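Local coordinates for protein pleckstrin homology domain-containing family M member 2 (Homo sapiens, PDB 3CXB) that binds the Salmonella effector SifA and probably kinesin, and probably helps drive endosomal tubulation, here represented by its PH domain, at residues B[67-72]-B[87-92]. Numbering follows the deposited sequence.
Sequences HAFQVI and AEMAEW
F69, M89 and W92 make a buried, largely apolar helix-on-strand contact, where the first turns of helix 86-100 pack against the start of strand 68-73. No hydrogen bond joins the two segments. The axes of 68-72 and 87-92 run nearly parallel, 17° apart, and come within 9.4 Å. M89 reaches across to the strand: bent at chi2 and chi3, its chain folds over the strand's entry and sets CE against the backbone, 3.4 Å from A68 O. Behind the methyl, SD sits 3.9 Å from F69 CD2, an oblique Met-aromatic contact with the sulfur 55° off the ring normal. At the near end, H67 CB meets M89 CB at 4.2 Å, while the imidazole turns away from 87-92; H67 also touches E86 of the same helix. This is the PH-domain arrangement, a strongly bent antiparallel sheet closed at one end by the C-terminal helix, and F69 is one of the strand residues that face that helix. With chi1 at 58°, its CG stands between backbone N and carbonyl carbon, and the ring projects to the helix, where CZ meets W92 CB at 3.9 Å. The indole itself heads off toward L6 and K2; its five-membered ring is only modestly inclined to the F69 ring and offset from it, centroids 6.0 Å apart, so the two hardly stack. L81, L6, M93 and L96 also pack on F69.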
loop_
_atom_site.group_PDB
_atom_site.type_symbol
_atom_site.label_atom_id
_atom_site.label_comp_id
_atom_site.label_asym_id
_atom_site.label_seq_id
_atom_site.Cartn_x
_atom_site.Cartn_y
_atom_site.Cartn_z
ATOM N N HIS B 67 -4.915 -8.532 8.139
ATOM C CA HIS B 67 -3.643 -7.859 7.888
ATOM C C HIS B 67 -3.753 -6.666 6.932
ATOM O O HIS B 67 -2.867 -6.452 6.102
ATOM C CB HIS B 67 -2.636 -8.864 7.321
ATOM C CG HIS B 67 -2.733 -10.226 7.933
ATOM N ND1 HIS B 67 -2.435 -10.474 9.256
ATOM C CD2 HIS B 67 -3.110 -11.413 7.402
ATOM C CE1 HIS B 67 -2.626 -11.756 9.515
ATOM N NE2 HIS B 67 -3.037 -12.348 8.407
ATOM N N ALA B 68 -4.821 -5.884 7.051
ATOM C CA ALA B 68 -5.012 -4.734 6.173
ATOM C C ALA B 68 -4.537 -3.398 6.740
ATOM O O ALA B 68 -4.711 -3.113 7.919
ATOM C CB ALA B 68 -6.465 -4.625 5.792
ATOM N N PHE B 69 -3.946 -2.579 5.877
ATOM C CA PHE B 69 -3.453 -1.259 6.258
ATOM C C PHE B 69 -3.578 -0.287 5.088
ATOM O O PHE B 69 -3.745 -0.699 3.941
ATOM C CB PHE B 69 -1.999 -1.350 6.708
ATOM C CG PHE B 69 -1.070 -1.914 5.658
ATOM C CD1 PHE B 69 -0.318 -1.066 4.844
ATOM C CD2 PHE B 69 -0.924 -3.291 5.515
ATOM C CE1 PHE B 69 0.570 -1.582 3.908
ATOM C CE2 PHE B 69 -0.036 -3.826 4.578
ATOM C CZ PHE B 69 0.716 -2.975 3.773
ATOM N N GLN B 70 -3.483 1.005 5.367
ATOM C CA GLN B 70 -3.635 1.978 4.308
ATOM C C GLN B 70 -2.583 3.080 4.287
ATOM O O GLN B 70 -1.976 3.410 5.305
ATOM C CB GLN B 70 -5.024 2.580 4.399
ATOM C CG GLN B 70 -5.294 3.196 5.749
ATOM C CD GLN B 70 -6.757 3.560 5.985
ATOM O OE1 GLN B 70 -7.059 4.374 6.858
ATOM N NE2 GLN B 70 -7.670 2.944 5.227
ATOM N N VAL B 71 -2.365 3.629 3.097
ATOM C CA VAL B 71 -1.420 4.711 2.900
ATOM C C VAL B 71 -2.247 5.914 2.481
ATOM O O VAL B 71 -2.751 5.946 1.367
ATOM C CB VAL B 71 -0.420 4.372 1.779
ATOM C CG1 VAL B 71 0.526 5.538 1.540
ATOM C CG2 VAL B 71 0.374 3.146 2.164
ATOM N N ILE B 72 -2.396 6.887 3.377
ATOM C CA ILE B 72 -3.171 8.089 3.101
ATOM C C ILE B 72 -2.538 8.986 2.034
ATOM O O ILE B 72 -1.342 9.266 2.067
ATOM C CB ILE B 72 -3.376 8.928 4.374
ATOM C CG1 ILE B 72 -4.432 8.289 5.295
ATOM C CG2 ILE B 72 -3.866 10.305 3.976
ATOM C CD1 ILE B 72 -4.125 6.902 5.793
ATOM N N ALA B 87 2.868 -10.334 10.724
ATOM C CA ALA B 87 4.256 -9.881 10.785
ATOM C C ALA B 87 4.678 -9.060 9.574
ATOM O O ALA B 87 5.228 -7.964 9.717
ATOM C CB ALA B 87 5.184 -11.077 10.956
ATOM N N GLU B 88 4.435 -9.594 8.382
ATOM C CA GLU B 88 4.793 -8.882 7.167
ATOM C C GLU B 88 4.157 -7.493 7.188
ATOM O O GLU B 88 4.818 -6.486 6.913
ATOM C CB GLU B 88 4.321 -9.648 5.925
ATOM C CG GLU B 88 4.675 -8.939 4.616
ATOM C CD GLU B 88 4.235 -9.691 3.367
ATOM O OE1 GLU B 88 4.506 -9.188 2.250
ATOM O OE2 GLU B 88 3.622 -10.772 3.497
ATOM N N MET B 89 2.874 -7.440 7.525
ATOM C CA MET B 89 2.173 -6.173 7.570
ATOM C C MET B 89 2.826 -5.243 8.591
ATOM O O MET B 89 3.031 -4.072 8.314
ATOM C CB MET B 89 0.701 -6.406 7.880
ATOM C CG MET B 89 0.300 -6.042 9.268
ATOM S SD MET B 89 -0.467 -4.450 9.250
ATOM C CE MET B 89 -2.251 -4.935 9.412
ATOM N N ALA B 90 3.185 -5.757 9.754
ATOM C CA ALA B 90 3.840 -4.924 10.751
ATOM C C ALA B 90 5.195 -4.452 10.223
ATOM O O ALA B 90 5.699 -3.368 10.584
ATOM C CB ALA B 90 4.032 -5.702 12.015
ATOM N N GLU B 91 5.791 -5.278 9.368
ATOM C CA GLU B 91 7.084 -4.935 8.796
ATOM C C GLU B 91 6.911 -3.795 7.806
ATOM O O GLU B 91 7.701 -2.852 7.770
ATOM C CB GLU B 91 7.699 -6.138 8.101
ATOM C CG GLU B 91 9.191 -5.989 7.936
ATOM C CD GLU B 91 9.835 -7.215 7.349
ATOM O OE1 GLU B 91 11.082 -7.221 7.245
ATOM O OE2 GLU B 91 9.096 -8.162 6.993
ATOM N N TRP B 92 5.854 -3.886 7.011
ATOM C CA TRP B 92 5.578 -2.852 6.041
ATOM C C TRP B 92 5.247 -1.573 6.774
ATOM O O TRP B 92 5.786 -0.502 6.469
ATOM C CB TRP B 92 4.398 -3.243 5.153
ATOM C CG TRP B 92 4.805 -4.000 3.923
ATOM C CD1 TRP B 92 4.489 -5.297 3.598
ATOM C CD2 TRP B 92 5.566 -3.489 2.832
ATOM N NE1 TRP B 92 5.002 -5.616 2.368
ATOM C CE2 TRP B 92 5.670 -4.523 1.874
ATOM C CE3 TRP B 92 6.170 -2.256 2.567
ATOM C CZ2 TRP B 92 6.353 -4.360 0.669
ATOM C CZ3 TRP B 92 6.848 -2.093 1.374
ATOM C CH2 TRP B 92 6.935 -3.141 0.437
#